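Local atomic coordinates of nucleoporin NUP170 (Chaetomium thermophilum, PDB entry 5HAX), a protein that is a nucleoporin that probably serves as a scaffold component of the inner ring of the nuclear pore complex. Residues V491-K496 against R514-Q519; D44-P49 against A495-N500. All coordinates share one frame; numbering follows the deposited sequence.

Interaction 1 (V491-K496 against R514-Q519); sequences VDIFAK and RKFINQ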
ATOM      1  N   VAL A 491       4.649  -3.385 -16.177  1.00 40.38           N
ATOM      2  CA  VAL A 491       4.899  -2.492 -17.308  1.00 44.64           C
ATOM      3  C   VAL A 491       6.253  -1.809 -17.173  1.00 46.23           C
ATOM      4  O   VAL A 491       6.919  -1.534 -18.178  1.00 47.48           O
ATOM      5  CB  VAL A 491       3.765  -1.455 -17.449  1.00 46.00           C
ATOM      6  CG1 VAL A 491       2.473  -2.134 -17.877  1.00 46.96           C
ATOM      7  CG2 VAL A 491       3.575  -0.668 -16.154  1.00 47.98           C
ATOM      8  N   ASP A 492       6.681  -1.518 -15.941  1.00 45.02           N
ATOM      9  CA  ASP A 492       8.014  -0.960 -15.738  1.00 44.85           C
ATOM     10  C   ASP A 492       9.092  -1.967 -16.117  1.00 44.26           C
ATOM     11  O   ASP A 492      10.075  -1.616 -16.780  1.00 48.28           O
ATOM     12  CB  ASP A 492       8.188  -0.520 -14.284  1.00 45.93           C
ATOM     13  CG  ASP A 492       7.149   0.491 -13.849  1.00 45.10           C
ATOM     14  OD1 ASP A 492       6.935   1.484 -14.577  1.00 51.26           O
ATOM     15  OD2 ASP A 492       6.542   0.286 -12.777  1.00 45.51           O
ATOM     16  N   ILE A 493       8.925  -3.225 -15.699  1.00 47.98           N
ATOM     17  CA  ILE A 493       9.886  -4.268 -16.046  1.00 46.90           C
ATOM     18  C   ILE A 493       9.865  -4.526 -17.547  1.00 46.49           C
ATOM     19  O   ILE A 493      10.913  -4.631 -18.194  1.00 44.49           O
ATOM     20  CB  ILE A 493       9.580  -5.554 -15.255  1.00 48.36           C
ATOM     21  CG1 ILE A 493       9.745  -5.309 -13.752  1.00 49.15           C
ATOM     22  CG2 ILE A 493      10.476  -6.703 -15.720  1.00 52.05           C
ATOM     23  CD1 ILE A 493       9.176  -6.418 -12.890  1.00 53.66           C
ATOM     24  N   PHE A 494       8.666  -4.646 -18.119  1.00 42.58           N
ATOM     25  CA  PHE A 494       8.547  -4.932 -19.543  1.00 49.55           C
ATOM     26  C   PHE A 494       9.184  -3.829 -20.379  1.00 46.52           C
ATOM     27  O   PHE A 494       9.922  -4.109 -21.331  1.00 46.78           O
ATOM     28  CB  PHE A 494       7.077  -5.112 -19.913  1.00 44.95           C
ATOM     29  CG  PHE A 494       6.863  -5.693 -21.278  1.00 51.06           C
ATOM     30  CD1 PHE A 494       6.486  -4.886 -22.339  1.00 46.61           C
ATOM     31  CD2 PHE A 494       7.043  -7.046 -21.502  1.00 53.42           C
ATOM     32  CE1 PHE A 494       6.291  -5.421 -23.597  1.00 51.13           C
ATOM     33  CE2 PHE A 494       6.848  -7.586 -22.757  1.00 57.67           C
ATOM     34  CZ  PHE A 494       6.472  -6.772 -23.806  1.00 53.67           C
ATOM     35  N   ALA A 495       8.923  -2.567 -20.030  1.00 49.50           N
ATOM     36  CA  ALA A 495       9.512  -1.454 -20.768  1.00 50.64           C
ATOM     37  C   ALA A 495      11.030  -1.450 -20.642  1.00 51.93           C
ATOM     38  O   ALA A 495      11.743  -1.245 -21.632  1.00 48.55           O
ATOM     39  CB  ALA A 495       8.932  -0.133 -20.264  1.00 42.12           C
ATOM     40  N   LYS A 496      11.545  -1.671 -19.431  1.00 49.43           N
ATOM     41  CA  LYS A 496      12.989  -1.694 -19.227  1.00 50.47           C
ATOM     42  C   LYS A 496      13.633  -2.830 -20.011  1.00 49.20           C
ATOM     43  O   LYS A 496      14.662  -2.635 -20.669  1.00 52.64           O
ATOM     44  CB  LYS A 496      13.295  -1.823 -17.734  1.00 55.41           C
ATOM     45  CG  LYS A 496      14.769  -1.724 -17.362  1.00 57.65           C
ATOM     46  CD  LYS A 496      15.198  -0.287 -17.101  1.00 71.48           C
ATOM     47  CE  LYS A 496      16.488  -0.240 -16.295  1.00 89.12           C
ATOM     48  NZ  LYS A 496      16.885   1.150 -15.944  1.00 99.47           N
ATOM     49  N   ARG A 514       9.455 -14.392 -24.153  1.00 62.51           N
ATOM     50  CA  ARG A 514       9.105 -15.720 -23.660  1.00 60.76           C
ATOM     51  C   ARG A 514       9.322 -15.830 -22.155  1.00 51.45           C
ATOM     52  O   ARG A 514       8.602 -16.575 -21.481  1.00 52.24           O
ATOM     53  CB  ARG A 514       9.910 -16.787 -24.401  1.00 69.75           C
ATOM     54  CG  ARG A 514       9.328 -18.190 -24.274  1.00 80.48           C
ATOM     55  CD  ARG A 514      10.006 -19.173 -25.220  1.00 93.58           C
ATOM     56  NE  ARG A 514       9.889 -18.764 -26.618  1.00102.60           N
ATOM     57  CZ  ARG A 514      10.152 -19.551 -27.656  1.00109.10           C
ATOM     58  NH1 ARG A 514      10.539 -20.806 -27.465  1.00111.65           N
ATOM     59  NH2 ARG A 514      10.020 -19.085 -28.891  1.00108.50           N
ATOM     60  N   LYS A 515      10.301 -15.101 -21.613  1.00 53.85           N
ATOM     61  CA  LYS A 515      10.453 -15.026 -20.163  1.00 50.35           C
ATOM     62  C   LYS A 515       9.175 -14.513 -19.513  1.00 47.55           C
ATOM     63  O   LYS A 515       8.710 -15.063 -18.508  1.00 48.43           O
ATOM     64  CB  LYS A 515      11.625 -14.114 -19.796  1.00 61.25           C
ATOM     65  CG  LYS A 515      12.959 -14.472 -20.426  1.00 67.79           C
ATOM     66  CD  LYS A 515      14.020 -13.460 -20.012  1.00 71.95           C
ATOM     67  CE  LYS A 515      15.363 -13.736 -20.665  1.00 85.77           C
ATOM     68  NZ  LYS A 515      16.379 -12.714 -20.284  1.00 88.69           N
ATOM     69  N   PHE A 516       8.593 -13.452 -20.079  1.00 53.91           N
ATOM     70  CA  PHE A 516       7.382 -12.870 -19.508  1.00 47.69           C
ATOM     71  C   PHE A 516       6.199 -13.822 -19.626  1.00 46.36           C
ATOM     72  O   PHE A 516       5.397 -13.943 -18.693  1.00 49.28           O
ATOM     73  CB  PHE A 516       7.068 -11.540 -20.191  1.00 48.47           C
ATOM     74  CG  PHE A 516       7.980 -10.419 -19.785  1.00 51.26           C
ATOM     75  CD1 PHE A 516       7.733  -9.693 -18.633  1.00 46.44           C
ATOM     76  CD2 PHE A 516       9.080 -10.086 -20.556  1.00 49.95           C
ATOM     77  CE1 PHE A 516       8.568  -8.661 -18.257  1.00 51.09           C
ATOM     78  CE2 PHE A 516       9.919  -9.054 -20.184  1.00 51.88           C
ATOM     79  CZ  PHE A 516       9.662  -8.341 -19.032  1.00 48.38           C
ATOM     80  N   ILE A 517       6.067 -14.502 -20.768  1.00 49.85           N
ATOM     81  CA  ILE A 517       4.943 -15.414 -20.968  1.00 48.73           C
ATOM     82  C   ILE A 517       5.011 -16.568 -19.977  1.00 51.76           C
ATOM     83  O   ILE A 517       3.989 -16.992 -19.423  1.00 51.17           O
ATOM     84  CB  ILE A 517       4.922 -15.917 -22.425  1.00 53.05           C
ATOM     85  CG1 ILE A 517       4.597 -14.760 -23.374  1.00 57.83           C
ATOM     86  CG2 ILE A 517       3.901 -17.045 -22.593  1.00 49.47           C
ATOM     87  CD1 ILE A 517       4.723 -15.108 -24.846  1.00 56.30           C
ATOM     88  N   ASN A 518       6.212 -17.096 -19.736  1.00 52.08           N
ATOM     89  CA  ASN A 518       6.359 -18.222 -18.823  1.00 61.96           C
ATOM     90  C   ASN A 518       6.022 -17.857 -17.383  1.00 56.75           C
ATOM     91  O   ASN A 518       5.647 -18.743 -16.609  1.00 62.89           O
ATOM     92  CB  ASN A 518       7.782 -18.778 -18.897  1.00 68.08           C
ATOM     93  CG  ASN A 518       8.063 -19.495 -20.206  1.00 77.88           C
ATOM     94  OD1 ASN A 518       7.144 -19.861 -20.939  1.00 72.74           O
ATOM     95  ND2 ASN A 518       9.339 -19.708 -20.500  1.00 83.98           N
ATOM     96  N   GLN A 519       6.142 -16.583 -17.008  1.00 55.49           N
ATOM     97  CA  GLN A 519       5.829 -16.139 -15.654  1.00 55.59           C
ATOM     98  C   GLN A 519       4.420 -15.570 -15.534  1.00 52.76           C
ATOM     99  O   GLN A 519       3.676 -15.951 -14.626  1.00 52.98           O
ATOM    100  CB  GLN A 519       6.843 -15.086 -15.191  1.00 55.92           C
ATOM    101  CG  GLN A 519       6.591 -14.583 -13.771  1.00 55.70           C
ATOM    102  CD  GLN A 519       7.569 -13.510 -13.344  1.00 59.17           C
ATOM    103  OE1 GLN A 519       8.540 -13.223 -14.042  1.00 66.94           O
ATOM    104  NE2 GLN A 519       7.315 -12.905 -12.188  1.00 56.52           N
TER
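F516 and F494 meet as a T-shaped (edge-to-face) aromatic pair between consecutive helices. The edge of F494 points at the face of F516. F494 CD2 sits over the centre of that face, 3.6 Å above the plane. The ring centroids are 4.9 Å apart, and the planes are turned 71° from each other. F494 CG lies anti to its backbone N (chi1 -168°), which puts the CD2 corner of the ring over F516. The ring of F516 also presses on the backbone of the first helix. Its CZ reaches F494 CA at 3.6 Å, so this corner of the ring lies close to the helix surface. I493 adds the third contact. Its CG2 methyl branch comes in at the edge of the F516 ring, near the ring plane, and touches F516 CE1 at 3.7 Å. All three residues are buried, and the contact between them is apolar. An alanine in place of F516 removes the ring, which would probably leave the edge of F494 without its partner and open a gap beside I493 CG2. Two successive helices thus pack through a small aromatic core, just after strand 481-487 of what is probably the N-terminal beta-propeller. The contact joins helix 490-501 to helix 506-520. The F516 ring also touches L490 and A497 of the first helix and stacks with W47 from a loop. T525 and A529 of helix 522-533 touch F516 and F494, respectively, and so bring a third helix to the pair.

Interaction 2 (D44-P49 against A495-N500); sequences DSSWAP and AKALGN. With PO4 (phosphate ion), chain C.
S46 meets K496 through carbon atoms, S46 CB lying against K496 CG. The modelled approach is tighter than usual van der Waals contact, and its exact closeness is doubtful. The K496 chain bends at its second torsion, and its amino end leads away from the loop. A497 and N500 add to the helix side: A497 CB is 4.1 Å from S46 OG, and N500 ND2 is 4.0 Å from the same oxygen. These are packing distances. The hydrogen bonds of S46 go to a phosphate ion, probably from the crystallisation liquor. S46 N donates to phosphate O2 at 2.6 Å in a nearly straight bond (169°). S46 OG gives a second bond to O2 at 2.7 Å. Its chi1 of 58° places OG between the backbone N and the carbonyl carbon, where it can share this acceptor with S46 N. S45 OG lies within hydrogen-bonding distance of both phosphate O1 and O2. The same S45 OG accepts W47 N at 3.1 Å (168°), forming an ST turn. A type I turn from S45 to A48 contains this bond and probably helps hold both serines beside the ion. Phosphate O2 also lies at the edge of the W47 ring, near its plane. R359, outside the two segments, also bonds to the phosphate through NH2. Further along, P49 pairs through its backbone with R488, where the loop runs into strand 50-57. The chemistry is thus split: the loop and R359 bind the anion, while the helix meets the loop by van der Waals packing. The geometry is consistent with a site that can hold an anion, but does not by itself show a biological ligand.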
ATOM      1  N   ASP A  44      20.557  -4.405 -10.148  1.00 55.64           N
ATOM      2  CA  ASP A  44      20.750  -3.638 -11.370  1.00 60.08           C
ATOM      3  C   ASP A  44      20.006  -4.234 -12.556  1.00 53.49           C
ATOM      4  O   ASP A  44      20.115  -3.707 -13.667  1.00 59.44           O
ATOM      5  CB  ASP A  44      22.246  -3.538 -11.692  1.00 63.29           C
ATOM      6  CG  ASP A  44      22.874  -4.890 -11.984  1.00 66.21           C
ATOM      7  OD1 ASP A  44      22.315  -5.917 -11.544  1.00 68.48           O
ATOM      8  OD2 ASP A  44      23.929  -4.926 -12.651  1.00 76.39           O
ATOM      9  N   SER A  45      19.255  -5.312 -12.345  1.00 57.50           N
ATOM     10  CA  SER A  45      18.527  -5.964 -13.421  1.00 53.30           C
ATOM     11  C   SER A  45      17.224  -5.233 -13.720  1.00 57.60           C
ATOM     12  O   SER A  45      16.632  -4.586 -12.851  1.00 52.79           O
ATOM     13  CB  SER A  45      18.222  -7.417 -13.053  1.00 56.81           C
ATOM     14  OG  SER A  45      17.386  -8.026 -14.020  1.00 54.67           O
ATOM     15  N   SER A  46      16.780  -5.346 -14.972  1.00 50.46           N
ATOM     16  CA  SER A  46      15.485  -4.801 -15.363  1.00 54.32           C
ATOM     17  C   SER A  46      14.333  -5.530 -14.685  1.00 52.75           C
ATOM     18  O   SER A  46      13.221  -4.994 -14.635  1.00 46.68           O
ATOM     19  CB  SER A  46      15.325  -4.872 -16.882  1.00 54.78           C
ATOM     20  OG  SER A  46      15.446  -6.203 -17.344  1.00 61.09           O
ATOM     21  N   TRP A  47      14.574  -6.733 -14.169  1.00 51.78           N
ATOM     22  CA  TRP A  47      13.565  -7.519 -13.475  1.00 51.56           C
ATOM     23  C   TRP A  47      13.549  -7.272 -11.972  1.00 47.24           C
ATOM     24  O   TRP A  47      12.799  -7.945 -11.257  1.00 40.93           O
ATOM     25  CB  TRP A  47      13.795  -9.008 -13.745  1.00 54.01           C
ATOM     26  CG  TRP A  47      13.497  -9.405 -15.152  1.00 47.25           C
ATOM     27  CD1 TRP A  47      14.271  -9.180 -16.252  1.00 51.10           C
ATOM     28  CD2 TRP A  47      12.337 -10.101 -15.612  1.00 48.08           C
ATOM     29  NE1 TRP A  47      13.664  -9.695 -17.370  1.00 59.80           N
ATOM     30  CE2 TRP A  47      12.473 -10.266 -17.004  1.00 53.61           C
ATOM     31  CE3 TRP A  47      11.195 -10.603 -14.982  1.00 48.52           C
ATOM     32  CZ2 TRP A  47      11.511 -10.911 -17.776  1.00 55.54           C
ATOM     33  CZ3 TRP A  47      10.242 -11.241 -15.749  1.00 54.02           C
ATOM     34  CH2 TRP A  47      10.405 -11.391 -17.130  1.00 56.27           C
ATOM     35  N   ALA A  48      14.356  -6.338 -11.482  1.00 44.73           N
ATOM     36  CA  ALA A  48      14.377  -6.042 -10.058  1.00 49.34           C
ATOM     37  C   ALA A  48      12.976  -5.646  -9.593  1.00 43.40           C
ATOM     38  O   ALA A  48      12.319  -4.832 -10.253  1.00 45.47           O
ATOM     39  CB  ALA A  48      15.366  -4.915  -9.768  1.00 47.01           C
ATOM     40  N   PRO A  49      12.475  -6.207  -8.485  1.00 40.75           N
ATOM     41  CA  PRO A  49      11.133  -5.827  -8.020  1.00 39.92           C
ATOM     42  C   PRO A  49      11.084  -4.455  -7.370  1.00 38.22           C
ATOM     43  O   PRO A  49      10.004  -3.851  -7.320  1.00 43.92           O
ATOM     44  CB  PRO A  49      10.789  -6.933  -7.013  1.00 40.58           C
ATOM     45  CG  PRO A  49      12.115  -7.357  -6.474  1.00 40.53           C
ATOM     46  CD  PRO A  49      13.095  -7.218  -7.611  1.00 45.45           C
ATOM     47  N   ALA A 495       8.923  -2.567 -20.030  1.00 49.50           N
ATOM     48  CA  ALA A 495       9.512  -1.454 -20.768  1.00 50.64           C
ATOM     49  C   ALA A 495      11.030  -1.450 -20.642  1.00 51.93           C
ATOM     50  O   ALA A 495      11.743  -1.245 -21.632  1.00 48.55           O
ATOM     51  CB  ALA A 495       8.932  -0.133 -20.264  1.00 42.12           C
ATOM     52  N   LYS A 496      11.545  -1.671 -19.431  1.00 49.43           N
ATOM     53  CA  LYS A 496      12.989  -1.694 -19.227  1.00 50.47           C
ATOM     54  C   LYS A 496      13.633  -2.830 -20.011  1.00 49.20           C
ATOM     55  O   LYS A 496      14.662  -2.635 -20.669  1.00 52.64           O
ATOM     56  CB  LYS A 496      13.295  -1.823 -17.734  1.00 55.41           C
ATOM     57  CG  LYS A 496      14.769  -1.724 -17.362  1.00 57.65           C
ATOM     58  CD  LYS A 496      15.198  -0.287 -17.101  1.00 71.48           C
ATOM     59  CE  LYS A 496      16.488  -0.240 -16.295  1.00 89.12           C
ATOM     60  NZ  LYS A 496      16.885   1.150 -15.944  1.00 99.47           N
ATOM     61  N   ALA A 497      13.037  -4.024 -19.957  1.00 50.98           N
ATOM     62  CA  ALA A 497      13.578  -5.166 -20.689  1.00 46.77           C
ATOM     63  C   ALA A 497      13.607  -4.894 -22.188  1.00 57.77           C
ATOM     64  O   ALA A 497      14.609  -5.161 -22.861  1.00 51.52           O
ATOM     65  CB  ALA A 497      12.754  -6.416 -20.384  1.00 49.65           C
ATOM     66  N   LEU A 498      12.509  -4.359 -22.730  1.00 49.61           N
ATOM     67  CA  LEU A 498      12.479  -4.010 -24.147  1.00 53.87           C
ATOM     68  C   LEU A 498      13.517  -2.949 -24.481  1.00 61.26           C
ATOM     69  O   LEU A 498      14.100  -2.973 -25.572  1.00 57.61           O
ATOM     70  CB  LEU A 498      11.084  -3.528 -24.542  1.00 51.55           C
ATOM     71  CG  LEU A 498      10.153  -4.564 -25.175  1.00 53.01           C
ATOM     72  CD1 LEU A 498      10.049  -5.825 -24.328  1.00 60.93           C
ATOM     73  CD2 LEU A 498       8.781  -3.952 -25.402  1.00 60.36           C
ATOM     74  N   GLY A 499      13.762  -2.013 -23.561  1.00 58.41           N
ATOM     75  CA  GLY A 499      14.786  -1.008 -23.790  1.00 67.10           C
ATOM     76  C   GLY A 499      16.161  -1.605 -24.016  1.00 62.64           C
ATOM     77  O   GLY A 499      17.000  -1.003 -24.692  1.00 68.34           O
ATOM     78  N   ASN A 500      16.413  -2.792 -23.458  1.00 61.94           N
ATOM     79  CA  ASN A 500      17.667  -3.495 -23.696  1.00 67.66           C
ATOM     80  C   ASN A 500      17.659  -4.273 -25.005  1.00 63.63           C
ATOM     81  O   ASN A 500      18.730  -4.671 -25.477  1.00 77.41           O
ATOM     82  CB  ASN A 500      17.965  -4.451 -22.540  1.00 63.10           C
ATOM     83  CG  ASN A 500      18.034  -3.745 -21.200  1.00 66.51           C
ATOM     84  OD1 ASN A 500      18.343  -2.555 -21.128  1.00 75.36           O
ATOM     85  ND2 ASN A 500      17.747  -4.477 -20.130  1.00 69.89           N
TER
HETATM   86  P   PO4 C 901      19.075  -7.735 -17.221  1.00 83.36           P
HETATM   87  O1  PO4 C 901      19.291  -8.816 -16.188  1.00 80.01           O
HETATM   88  O2  PO4 C 901      18.020  -6.772 -16.738  1.00 74.75           O
HETATM   89  O3  PO4 C 901      18.615  -8.366 -18.514  1.00 92.68           O
HETATM   90  O4  PO4 C 901      20.362  -6.979 -17.447  1.00 82.48           O

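How the interactions relate
Both interactions draw on helix 490-501, and their centres lie about 8 Å apart. K496 lies in both ranges but makes contact only in interaction 2. Interaction 1 is fully buried and apolar, and joins this helix to the next one in the chain. Interaction 2 is partly buried and near the surface. It joins the same helix to a loop some 450 residues earlier, between strands 39-41 and 50-57. That loop also carries a polar anion site, which has no counterpart in the first contact. The two meet at W47, whose CZ2 is 3.4 Å from F516 CZ, and at S46 O, 3.4 Å from I493 CG2. The loop thus packs against both helices.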